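Local coordinates for protein putative thioesterase II (Thermobifida fusca, PDB 3BBJ) that probably hydrolyses acyl-CoA or related acyl thioesters, using a fold of two hot-dog domains, at residues Ser10-Val15 against Gly38-Thr43; Asn20-Glu25 against Ala49-Asp54; Arg79-Lys82 against Thr88-Gln91; Gln91-Gln96 against Ile101-Leu106. One frame throughout, in Å; residues are numbered along the deposited sequence.

Contact 1: Ser10-Val15 against Gly38-Thr43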
loop_
_atom_site.group_PDB
_atom_site.type_symbol
_atom_site.label_atom_id
_atom_site.label_comp_id
_atom_site.label_asym_id
_atom_site.label_seq_id
_atom_site.Cartn_x
_atom_site.Cartn_y
_atom_site.Cartn_z
ATOM N N SER A 10 -19.134 -6.833 -19.575
ATOM C CA SER A 10 -18.849 -6.405 -20.940
ATOM C C SER A 10 -17.769 -5.331 -20.989
ATOM O O SER A 10 -16.817 -5.418 -21.775
ATOM C CB SER A 10 -20.130 -5.863 -21.597
ATOM O OG SER A 10 -19.849 -5.167 -22.804
ATOM N N ALA A 11 -17.931 -4.318 -20.146
ATOM C CA ALA A 11 -17.010 -3.188 -20.081
ATOM C C ALA A 11 -15.555 -3.536 -19.715
ATOM O O ALA A 11 -14.635 -2.818 -20.102
ATOM C CB ALA A 11 -17.540 -2.142 -19.091
ATOM N N THR A 12 -15.350 -4.617 -18.971
ATOM C CA THR A 12 -14.021 -4.948 -18.456
ATOM C C THR A 12 -13.327 -6.120 -19.146
ATOM O O THR A 12 -12.259 -6.542 -18.713
ATOM C CB THR A 12 -14.099 -5.238 -16.918
ATOM O OG1 THR A 12 -14.961 -6.368 -16.670
ATOM C CG2 THR A 12 -14.643 -4.019 -16.172
ATOM N N GLU A 13 -13.910 -6.667 -20.206
ATOM C CA GLU A 13 -13.288 -7.807 -20.873
ATOM C C GLU A 13 -12.033 -7.372 -21.613
ATOM O O GLU A 13 -12.021 -6.331 -22.252
ATOM C CB GLU A 13 -14.261 -8.505 -21.845
ATOM C CG GLU A 13 -14.677 -7.681 -23.066
ATOM C CD GLU A 13 -15.301 -8.523 -24.183
ATOM O OE1 GLU A 13 -14.876 -9.691 -24.379
ATOM O OE2 GLU A 13 -16.202 -7.990 -24.882
ATOM N N VAL A 14 -10.983 -8.181 -21.512
ATOM C CA VAL A 14 -9.708 -7.908 -22.174
ATOM C C VAL A 14 -9.400 -9.084 -23.087
ATOM O O VAL A 14 -9.566 -10.244 -22.704
ATOM C CB VAL A 14 -8.563 -7.664 -21.143
ATOM C CG1 VAL A 14 -9.024 -6.674 -20.062
ATOM C CG2 VAL A 14 -8.088 -8.958 -20.499
ATOM N N VAL A 15 -8.974 -8.786 -24.309
ATOM C CA VAL A 15 -8.740 -9.830 -25.310
ATOM C C VAL A 15 -7.266 -9.966 -25.569
ATOM O O VAL A 15 -6.572 -8.982 -25.779
ATOM C CB VAL A 15 -9.485 -9.546 -26.652
ATOM C CG1 VAL A 15 -9.109 -10.554 -27.710
ATOM C CG2 VAL A 15 -10.994 -9.561 -26.441
ATOM N N GLY A 38 -10.131 5.334 -11.877
ATOM C CA GLY A 38 -8.937 4.531 -11.665
ATOM C C GLY A 38 -9.228 3.060 -11.395
ATOM O O GLY A 38 -8.555 2.183 -11.937
ATOM N N GLY A 39 -10.233 2.789 -10.569
ATOM C CA GLY A 39 -10.620 1.422 -10.241
ATOM C C GLY A 39 -11.033 0.594 -11.444
ATOM O O GLY A 39 -10.813 -0.624 -11.484
ATOM N N TYR A 40 -11.645 1.248 -12.422
ATOM C CA TYR A 40 -12.037 0.571 -13.653
ATOM C C TYR A 40 -10.804 0.113 -14.439
ATOM O O TYR A 40 -10.782 -0.991 -14.967
ATOM C CB TYR A 40 -12.953 1.485 -14.495
ATOM C CG TYR A 40 -13.237 0.960 -15.894
ATOM C CD1 TYR A 40 -14.021 -0.168 -16.097
ATOM C CD2 TYR A 40 -12.700 1.600 -17.012
ATOM C CE1 TYR A 40 -14.263 -0.634 -17.370
ATOM C CE2 TYR A 40 -12.938 1.138 -18.286
ATOM C CZ TYR A 40 -13.717 0.024 -18.470
ATOM O OH TYR A 40 -13.957 -0.412 -19.762
ATOM N N LEU A 41 -9.782 0.958 -14.489
ATOM C CA LEU A 41 -8.532 0.636 -15.174
ATOM C C LEU A 41 -7.772 -0.464 -14.421
ATOM O O LEU A 41 -7.041 -1.261 -15.026
ATOM C CB LEU A 41 -7.648 1.872 -15.301
ATOM C CG LEU A 41 -8.242 3.161 -15.888
ATOM C CD1 LEU A 41 -7.149 4.185 -15.963
ATOM C CD2 LEU A 41 -8.870 2.967 -17.280
HETATM N N MSE A 42 -7.946 -0.502 -13.095
HETATM C CA MSE A 42 -7.365 -1.574 -12.283
HETATM C C MSE A 42 -7.979 -2.941 -12.602
HETATM O O MSE A 42 -7.268 -3.937 -12.720
HETATM C CB MSE A 42 -7.491 -1.246 -10.798
HETATM C CG MSE A 42 -6.392 -0.251 -10.327
HETATM SE SE MSE A 42 -6.706 0.610 -8.618
HETATM C CE MSE A 42 -7.461 -0.895 -7.659
ATOM N N THR A 43 -9.295 -2.952 -12.762
ATOM C CA THR A 43 -10.082 -4.140 -13.034
ATOM C C THR A 43 -9.612 -4.817 -14.317
ATOM O O THR A 43 -9.467 -6.045 -14.387
ATOM C CB THR A 43 -11.587 -3.750 -13.151
ATOM O OG1 THR A 43 -12.092 -3.378 -11.853
ATOM C CG2 THR A 43 -12.400 -4.886 -13.693
#
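At the start of helix 38-51, the long helix of the N-terminal hot-dog domain, Tyr40 and Thr43 meet Ala11 and Thr12 at the end of the short helix 7-11. The polar link is a short hydrogen bond, Tyr40 OH to Ala11 O at 2.5 Å. The hydroxyl of Tyr40 stands above the carbonyl plane of Ala11, 38° out of it, and not on a lone pair. Tyr40 reaches that far because CG is anti to the backbone N (chi1 171°), which carries the phenol end out to the last residues of helix 7-11. The same hydroxyl also takes the backbone N-H of Asp27, and the ring stacks with Tyr30, so both the end and the flat part of the side chain are held.

Apolar contact completes the joint. Ala11 CB lies 4.0 Å from Tyr40 CE1, and Thr12 CG2 comes to 3.6 Å from the same ring carbon. Thr12 CG2 also presses against Thr43 CG2 at 3.5 Å, tighter than usual for two methyls. Both threonine hydroxyls turn back to backbone carbonyls: Thr12 OG1 bonds to Phe8 O of the helix just before it, and Thr43 OG1 to Gly39 O at 3.1 Å. Gly39 O also accepts Thr43 N, and the two donors approach from opposite faces of its carbonyl plane. With its hydroxyl tied to the helix backbone, Thr43 offers its methyl across the contact. This buried joint packs the end of helix 7-11 on the first turns of the central helix of a hot-dog fold.

Contact 2: Asn20-Glu25 against Ala49-Asp54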
loop_
_atom_site.group_PDB
_atom_site.type_symbol
_atom_site.label_atom_id
_atom_site.label_comp_id
_atom_site.label_asym_id
_atom_site.label_seq_id
_atom_site.Cartn_x
_atom_site.Cartn_y
_atom_site.Cartn_z
ATOM N N ASN A 20 1.989 -11.715 -24.264
ATOM C CA ASN A 20 2.132 -10.639 -23.278
ATOM C C ASN A 20 1.453 -9.338 -23.729
ATOM O O ASN A 20 1.857 -8.241 -23.308
ATOM C CB ASN A 20 3.609 -10.386 -22.975
ATOM C CG ASN A 20 4.340 -11.647 -22.562
ATOM O OD1 ASN A 20 3.957 -12.315 -21.592
ATOM N ND2 ASN A 20 5.407 -11.975 -23.293
ATOM N N ARG A 21 0.416 -9.475 -24.562
ATOM C CA ARG A 21 -0.268 -8.335 -25.179
ATOM C C ARG A 21 -1.784 -8.531 -25.266
ATOM O O ARG A 21 -2.276 -9.557 -25.763
ATOM C CB ARG A 21 0.311 -8.045 -26.569
ATOM C CG ARG A 21 1.591 -7.228 -26.547
ATOM C CD ARG A 21 1.309 -5.745 -26.260
ATOM N N TYR A 22 -2.511 -7.522 -24.782
ATOM C CA TYR A 22 -3.963 -7.566 -24.708
ATOM C C TYR A 22 -4.563 -6.276 -25.201
ATOM O O TYR A 22 -3.904 -5.244 -25.208
ATOM C CB TYR A 22 -4.403 -7.819 -23.264
ATOM C CG TYR A 22 -4.013 -9.178 -22.724
ATOM C CD1 TYR A 22 -2.717 -9.440 -22.294
ATOM C CD2 TYR A 22 -4.947 -10.190 -22.624
ATOM C CE1 TYR A 22 -2.360 -10.695 -21.792
ATOM C CE2 TYR A 22 -4.606 -11.435 -22.114
ATOM C CZ TYR A 22 -3.319 -11.686 -21.707
ATOM O OH TYR A 22 -3.010 -12.946 -21.222
ATOM N N ALA A 23 -5.812 -6.352 -25.642
ATOM C CA ALA A 23 -6.559 -5.190 -26.104
ATOM C C ALA A 23 -7.777 -5.019 -25.211
ATOM O O ALA A 23 -8.357 -6.003 -24.741
ATOM C CB ALA A 23 -6.991 -5.363 -27.560
ATOM N N VAL A 24 -8.157 -3.769 -24.979
ATOM C CA VAL A 24 -9.303 -3.453 -24.147
ATOM C C VAL A 24 -10.006 -2.205 -24.711
ATOM O O VAL A 24 -9.373 -1.364 -25.347
ATOM C CB VAL A 24 -8.828 -3.244 -22.668
ATOM C CG1 VAL A 24 -8.028 -1.946 -22.528
ATOM C CG2 VAL A 24 -9.991 -3.254 -21.704
ATOM N N GLU A 25 -11.317 -2.117 -24.502
ATOM C CA GLU A 25 -12.112 -0.922 -24.844
ATOM C C GLU A 25 -12.572 -0.217 -23.573
ATOM O O GLU A 25 -13.342 -0.771 -22.793
ATOM C CB GLU A 25 -13.351 -1.292 -25.693
ATOM C CG GLU A 25 -13.234 -0.932 -27.178
ATOM C CD GLU A 25 -13.533 0.540 -27.455
ATOM O OE1 GLU A 25 -14.417 1.125 -26.785
ATOM O OE2 GLU A 25 -12.891 1.112 -28.360
ATOM N N ALA A 49 -3.416 -9.733 -15.792
ATOM C CA ALA A 49 -2.417 -10.366 -14.947
ATOM C C ALA A 49 -2.769 -11.800 -14.607
ATOM O O ALA A 49 -1.907 -12.675 -14.617
ATOM C CB ALA A 49 -2.208 -9.558 -13.687
ATOM N N LEU A 50 -4.028 -12.043 -14.283
ATOM C CA LEU A 50 -4.465 -13.394 -13.931
ATOM C C LEU A 50 -4.524 -14.309 -15.157
ATOM O O LEU A 50 -4.446 -15.525 -15.022
ATOM C CB LEU A 50 -5.839 -13.352 -13.252
ATOM C CG LEU A 50 -5.930 -12.578 -11.938
ATOM C CD1 LEU A 50 -7.388 -12.418 -11.523
ATOM C CD2 LEU A 50 -5.136 -13.290 -10.887
ATOM N N ALA A 51 -4.692 -13.721 -16.342
ATOM C CA ALA A 51 -4.649 -14.484 -17.589
ATOM C C ALA A 51 -3.240 -15.043 -17.797
ATOM O O ALA A 51 -3.066 -16.124 -18.375
ATOM C CB ALA A 51 -5.061 -13.620 -18.773
ATOM N N GLU A 52 -2.241 -14.320 -17.300
ATOM C CA GLU A 52 -0.839 -14.717 -17.438
ATOM C C GLU A 52 -0.321 -15.580 -16.292
ATOM O O GLU A 52 0.841 -15.985 -16.303
ATOM C CB GLU A 52 0.031 -13.462 -17.566
ATOM C CG GLU A 52 -0.247 -12.667 -18.849
ATOM C CD GLU A 52 0.299 -13.345 -20.105
ATOM O OE1 GLU A 52 1.516 -13.638 -20.135
ATOM O OE2 GLU A 52 -0.484 -13.575 -21.060
ATOM N N SER A 53 -1.184 -15.890 -15.330
ATOM C CA SER A 53 -0.765 -16.547 -14.108
ATOM C C SER A 53 -1.364 -17.925 -13.928
ATOM O O SER A 53 -2.478 -18.204 -14.386
ATOM C CB SER A 53 -1.171 -15.689 -12.907
ATOM O OG SER A 53 -0.885 -16.336 -11.678
ATOM N N ASP A 54 -0.613 -18.754 -13.204
ATOM C CA ASP A 54 -1.020 -20.110 -12.844
ATOM C C ASP A 54 -1.827 -20.127 -11.539
ATOM O O ASP A 54 -2.337 -21.159 -11.134
ATOM C CB ASP A 54 0.203 -21.058 -12.762
ATOM C CG ASP A 54 1.460 -20.388 -12.178
ATOM O OD1 ASP A 54 1.433 -19.179 -11.876
ATOM O OD2 ASP A 54 2.491 -21.072 -12.037
#
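Tyr22, on strand 21-26 of the N-terminal hot-dog domain, reaches Ala51 and Glu52 near the C-terminal end of helix 38-51. The strand lies near the margin of the sheet that wraps this helix, between strands 14-18 and 72-82, and the tyrosine ties it to the helix's C-terminal end.

The polar part centres on the carboxylate of Glu52. Tyr22 OH donates a hydrogen bond to Glu52 OE2 at 2.6 Å; OE2 accepts with its anti lone pair, the one turned away from OE1. The acceptor lies at the edge of the ring and in its plane, while the carboxylate as a whole stands 82° from that plane, nearly perpendicular. Glu52 achieves this with a bend at chi2 (-73°), which folds the acid back beside the phenol. Its other oxygen, OE1, has the amide of Asn20 beside it, and Glu52 also packs on Thr78 of the adjoining strand.

The apolar part is small. Ala51 CB sits 3.9 Å from Tyr22 CZ and 4.0 Å from Tyr22 CE2, approaching the phenol end obliquely, and the aliphatic CG of Glu52 comes to 4.1 Å from Tyr22 CE1. Val14 and Arg16 of strand 14-18 also pack on Tyr22.

The backbone bonds here are weak three-residue ones: Ser53 N to Leu50 O at 3.3 Å and Glu52 N to Ala49 O at 3.2 Å.

Contact 3: Arg79-Lys82 against Thr88-Gln91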
loop_
_atom_site.group_PDB
_atom_site.type_symbol
_atom_site.label_atom_id
_atom_site.label_comp_id
_atom_site.label_asym_id
_atom_site.label_seq_id
_atom_site.Cartn_x
_atom_site.Cartn_y
_atom_site.Cartn_z
ATOM N N ARG A 79 4.005 -8.869 -18.147
ATOM C CA ARG A 79 5.318 -9.471 -17.896
ATOM C C ARG A 79 5.342 -10.200 -16.555
ATOM O O ARG A 79 5.057 -9.607 -15.522
ATOM C CB ARG A 79 6.379 -8.381 -17.922
ATOM C CG ARG A 79 7.781 -8.892 -18.009
ATOM C CD ARG A 79 8.712 -7.796 -18.480
ATOM N NE ARG A 79 10.107 -8.139 -18.240
ATOM C CZ ARG A 79 10.833 -7.739 -17.196
ATOM N NH1 ARG A 79 10.323 -6.952 -16.251
ATOM N NH2 ARG A 79 12.097 -8.131 -17.104
ATOM N N VAL A 80 5.651 -11.491 -16.582
ATOM C CA VAL A 80 5.716 -12.301 -15.367
ATOM C C VAL A 80 7.070 -12.002 -14.781
ATOM O O VAL A 80 8.081 -12.104 -15.469
ATOM C CB VAL A 80 5.584 -13.837 -15.651
ATOM C CG1 VAL A 80 5.575 -14.634 -14.341
ATOM C CG2 VAL A 80 4.322 -14.133 -16.476
ATOM N N LEU A 81 7.094 -11.589 -13.528
ATOM C CA LEU A 81 8.361 -11.240 -12.878
ATOM C C LEU A 81 8.953 -12.425 -12.126
ATOM O O LEU A 81 10.170 -12.539 -12.003
ATOM C CB LEU A 81 8.174 -10.059 -11.925
ATOM C CG LEU A 81 7.734 -8.736 -12.562
ATOM C CD1 LEU A 81 7.571 -7.651 -11.470
ATOM C CD2 LEU A 81 8.721 -8.296 -13.664
ATOM N N LYS A 82 8.087 -13.296 -11.620
ATOM C CA LYS A 82 8.515 -14.422 -10.817
ATOM C C LYS A 82 7.356 -15.401 -10.749
ATOM O O LYS A 82 6.215 -15.009 -10.515
ATOM C CB LYS A 82 8.892 -13.964 -9.397
ATOM C CG LYS A 82 9.973 -14.824 -8.677
ATOM C CD LYS A 82 9.568 -16.244 -8.468
ATOM C CE LYS A 82 10.349 -16.892 -7.328
ATOM N NZ LYS A 82 9.656 -18.129 -6.874
ATOM N N THR A 88 2.885 -16.014 -7.758
ATOM C CA THR A 88 3.372 -15.657 -9.109
ATOM C C THR A 88 3.092 -14.176 -9.343
ATOM O O THR A 88 1.953 -13.729 -9.282
ATOM C CB THR A 88 2.706 -16.484 -10.235
ATOM O OG1 THR A 88 3.139 -17.845 -10.146
ATOM C CG2 THR A 88 3.088 -15.961 -11.614
ATOM N N THR A 89 4.138 -13.428 -9.642
ATOM C CA THR A 89 4.046 -11.984 -9.741
ATOM C C THR A 89 4.136 -11.483 -11.184
ATOM O O THR A 89 5.103 -11.780 -11.893
ATOM C CB THR A 89 5.108 -11.361 -8.839
ATOM O OG1 THR A 89 4.846 -11.816 -7.511
ATOM C CG2 THR A 89 5.056 -9.819 -8.863
ATOM N N VAL A 90 3.107 -10.729 -11.583
ATOM C CA VAL A 90 2.937 -10.213 -12.940
ATOM C C VAL A 90 2.891 -8.670 -12.976
ATOM O O VAL A 90 2.193 -8.021 -12.197
ATOM C CB VAL A 90 1.617 -10.793 -13.609
ATOM C CG1 VAL A 90 1.504 -10.401 -15.114
ATOM C CG2 VAL A 90 1.545 -12.319 -13.447
ATOM N N GLN A 91 3.667 -8.099 -13.887
ATOM C CA GLN A 91 3.642 -6.669 -14.170
ATOM C C GLN A 91 2.760 -6.451 -15.403
ATOM O O GLN A 91 2.858 -7.182 -16.410
ATOM C CB GLN A 91 5.058 -6.176 -14.411
ATOM C CG GLN A 91 5.247 -4.720 -14.732
ATOM C CD GLN A 91 6.734 -4.368 -14.792
ATOM O OE1 GLN A 91 7.286 -4.114 -15.869
ATOM N NE2 GLN A 91 7.402 -4.417 -13.640
#
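The side chains of Arg79 and Gln91 run side by side on one face of a beta hairpin, their guanidinium and amide planes 50° apart; at the guanidinium's edge, near its plane, Gln91 OE1 stands 4.2 Å from Arg79 NH1. Both chains are extended and point the same way. The other end of the amide meets an apolar neighbour: Gln91 NE2 is 3.9 Å from Leu81 CD1. On this face His66 and Gln91 of the second subunit pack against the hairpin.

The strands run antiparallel, and a classic beta bulge interrupts them. Arg79 and Gln91 form a hydrogen-bonded pair, its Gln91 N to Arg79 O bond at 2.6 Å fairly straight and the return bond from Arg79 N to Gln91 O more bent (134°). Val80 and Val90 follow as a non-hydrogen-bonded pair on the opposite face, where Val80 CG1 also touches Thr88 CG2 at 3.9 Å. Then Leu81 and Lys82 together face Thr89. The helical backbone angles of Leu81 (psi -31°) insert the extra residue. Thr89 O accepts Leu81 N at 2.6 Å and, more weakly, Lys82 N at 3.4 Å; register resumes with Thr89 N bonded to Lys82 O at 2.8 Å.

Contact 4: Gln91-Gln96 against Ile101-Leu106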
loop_
_atom_site.group_PDB
_atom_site.type_symbol
_atom_site.label_atom_id
_atom_site.label_comp_id
_atom_site.label_asym_id
_atom_site.label_seq_id
_atom_site.Cartn_x
_atom_site.Cartn_y
_atom_site.Cartn_z
ATOM N N GLN A 91 3.667 -8.099 -13.887
ATOM C CA GLN A 91 3.642 -6.669 -14.170
ATOM C C GLN A 91 2.760 -6.451 -15.403
ATOM O O GLN A 91 2.858 -7.182 -16.410
ATOM C CB GLN A 91 5.058 -6.176 -14.411
ATOM C CG GLN A 91 5.247 -4.720 -14.732
ATOM C CD GLN A 91 6.734 -4.368 -14.792
ATOM O OE1 GLN A 91 7.286 -4.114 -15.869
ATOM N NE2 GLN A 91 7.402 -4.417 -13.640
ATOM N N THR A 92 1.878 -5.465 -15.302
ATOM C CA THR A 92 0.923 -5.173 -16.358
ATOM C C THR A 92 0.834 -3.654 -16.500
ATOM O O THR A 92 0.700 -2.925 -15.496
ATOM C CB THR A 92 -0.454 -5.810 -16.044
ATOM O OG1 THR A 92 -1.406 -5.465 -17.060
ATOM C CG2 THR A 92 -0.975 -5.369 -14.667
ATOM N N THR A 93 0.966 -3.182 -17.741
ATOM C CA THR A 93 0.962 -1.751 -18.033
ATOM C C THR A 93 -0.074 -1.410 -19.120
ATOM O O THR A 93 -0.174 -2.095 -20.154
ATOM C CB THR A 93 2.357 -1.297 -18.479
ATOM O OG1 THR A 93 3.340 -1.785 -17.552
ATOM C CG2 THR A 93 2.442 0.241 -18.585
ATOM N N LEU A 94 -0.834 -0.336 -18.874
ATOM C CA LEU A 94 -1.871 0.120 -19.802
ATOM C C LEU A 94 -1.373 1.290 -20.634
ATOM O O LEU A 94 -0.834 2.258 -20.090
ATOM C CB LEU A 94 -3.121 0.544 -19.047
ATOM C CG LEU A 94 -4.303 1.032 -19.871
ATOM C CD1 LEU A 94 -4.808 -0.086 -20.791
ATOM C CD2 LEU A 94 -5.417 1.523 -18.934
ATOM N N PHE A 95 -1.579 1.178 -21.953
ATOM C CA PHE A 95 -1.191 2.204 -22.916
ATOM C C PHE A 95 -2.395 2.725 -23.674
ATOM O O PHE A 95 -3.349 1.998 -23.934
ATOM C CB PHE A 95 -0.225 1.635 -23.932
ATOM C CG PHE A 95 1.058 1.171 -23.352
ATOM C CD1 PHE A 95 1.154 -0.084 -22.771
ATOM C CD2 PHE A 95 2.186 1.966 -23.416
ATOM C CE1 PHE A 95 2.368 -0.526 -22.233
ATOM C CE2 PHE A 95 3.410 1.522 -22.882
ATOM C CZ PHE A 95 3.496 0.279 -22.291
ATOM N N GLN A 96 -2.345 4.001 -24.027
ATOM C CA GLN A 96 -3.402 4.616 -24.819
ATOM C C GLN A 96 -2.828 5.818 -25.553
ATOM O O GLN A 96 -2.277 6.738 -24.926
ATOM C CB GLN A 96 -4.596 5.027 -23.945
ATOM C CG GLN A 96 -5.883 5.210 -24.747
ATOM C CD GLN A 96 -7.058 5.761 -23.933
ATOM O OE1 GLN A 96 -6.907 6.708 -23.154
ATOM N NE2 GLN A 96 -8.245 5.179 -24.142
ATOM N N ILE A 101 -0.437 4.896 -19.256
ATOM C CA ILE A 101 -1.475 5.443 -18.399
ATOM C C ILE A 101 -1.200 5.082 -16.925
ATOM O O ILE A 101 -1.121 5.951 -16.040
ATOM C CB ILE A 101 -2.849 4.865 -18.834
ATOM C CG1 ILE A 101 -3.105 5.144 -20.331
ATOM C CG2 ILE A 101 -3.998 5.368 -17.934
ATOM C CD1 ILE A 101 -3.119 6.619 -20.739
ATOM N N LEU A 102 -0.993 3.784 -16.718
ATOM C CA LEU A 102 -0.992 3.165 -15.420
ATOM C C LEU A 102 -0.200 1.875 -15.470
ATOM O O LEU A 102 -0.264 1.155 -16.460
ATOM C CB LEU A 102 -2.448 2.808 -15.098
ATOM C CG LEU A 102 -2.787 2.079 -13.795
ATOM C CD1 LEU A 102 -2.401 2.962 -12.609
ATOM C CD2 LEU A 102 -4.253 1.751 -13.788
ATOM N N THR A 103 0.542 1.585 -14.401
ATOM C CA THR A 103 1.211 0.291 -14.254
ATOM C C THR A 103 0.858 -0.344 -12.909
ATOM O O THR A 103 0.756 0.336 -11.900
ATOM C CB THR A 103 2.729 0.372 -14.399
ATOM O OG1 THR A 103 3.266 -0.956 -14.368
ATOM C CG2 THR A 103 3.351 1.183 -13.291
ATOM N N GLY A 104 0.640 -1.658 -12.943
ATOM C CA GLY A 104 0.358 -2.447 -11.760
ATOM C C GLY A 104 1.308 -3.633 -11.652
ATOM O O GLY A 104 1.806 -4.125 -12.666
ATOM N N THR A 105 1.632 -4.031 -10.419
ATOM C CA THR A 105 2.366 -5.268 -10.182
ATOM C C THR A 105 1.483 -6.021 -9.203
ATOM O O THR A 105 0.974 -5.446 -8.258
ATOM C CB THR A 105 3.785 -5.025 -9.673
ATOM O OG1 THR A 105 4.451 -4.152 -10.592
ATOM C CG2 THR A 105 4.573 -6.355 -9.566
ATOM N N LEU A 106 1.221 -7.280 -9.507
ATOM C CA LEU A 106 0.279 -8.066 -8.747
ATOM C C LEU A 106 0.898 -9.360 -8.299
ATOM O O LEU A 106 1.408 -10.134 -9.119
ATOM C CB LEU A 106 -0.997 -8.362 -9.572
ATOM C CG LEU A 106 -1.929 -7.186 -9.936
ATOM C CD1 LEU A 106 -1.368 -6.367 -11.092
ATOM C CD2 LEU A 106 -3.318 -7.668 -10.280
#
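Thr92 lays its methyl CG2 against Leu106 CD1 at 3.7 Å, on the face of the sheet turned to helix 38-51. Its hydroxyl, anti to the backbone N (chi1 177°), goes to Ser48 OG of that helix, and this orientation brings CG2 round to the neighbouring strand. Directly across is Gly104, whose bare CA adds no side chain there. The backbone pair is regular: Thr92 N to Gly104 O, and Gly104 N to Thr92 O at 2.9 Å and almost straight (178°).

Further along the hairpin, Leu94 N bonds to Leu102 O at 2.9 Å, and Ile101 N bonds to Leu94 O at 2.8 Å. Ile101 CD1 then packs on Gln96 CB at 3.9 Å, while the amide of Gln96 is anchored to Ser70 O and Pro73 O.

On the other face, Thr93 and Thr103 form a non-hydrogen-bonded pair. Thr93 OG1 and Thr103 OG1 lie 3.3 Å apart in a weak hydrogen bond that either could donate. Leu81 of the second subunit packs on Thr103, and His64 of that subunit on Thr105. The chemistry therefore differs between the two faces: the one turned to helix 38-51 is mostly apolar, with Leu94 and Leu102 on Leu45 and one hydroxyl pair, Thr92 with Ser48, whereas the face of Thr93, Thr103 and Thr105 is more polar and meets the second subunit.

Overall arrangement
All four contacts belong to the N-terminal half of the molecule. Contacts 1 and 2 grip the two ends of helix 38-51, their centres 11 Å apart, and join through the neighbouring strands by Val15 O to Ala23 N at 2.7 Å. Contact 4 lies in the sheet against that helix: Leu41 CB of contact 1 packs on Leu102 CD2 at 3.7 Å. Contacts 3 and 4 share Gln91 and strand 88-96, and both touch the second subunit. Contact 2 meets contact 3 through Asp54 OD1 and Thr88 OG1, 2.8 Å apart and probably hydrogen-bonded. Contacts 1 and 3 are separate, with centres about 19 Å apart.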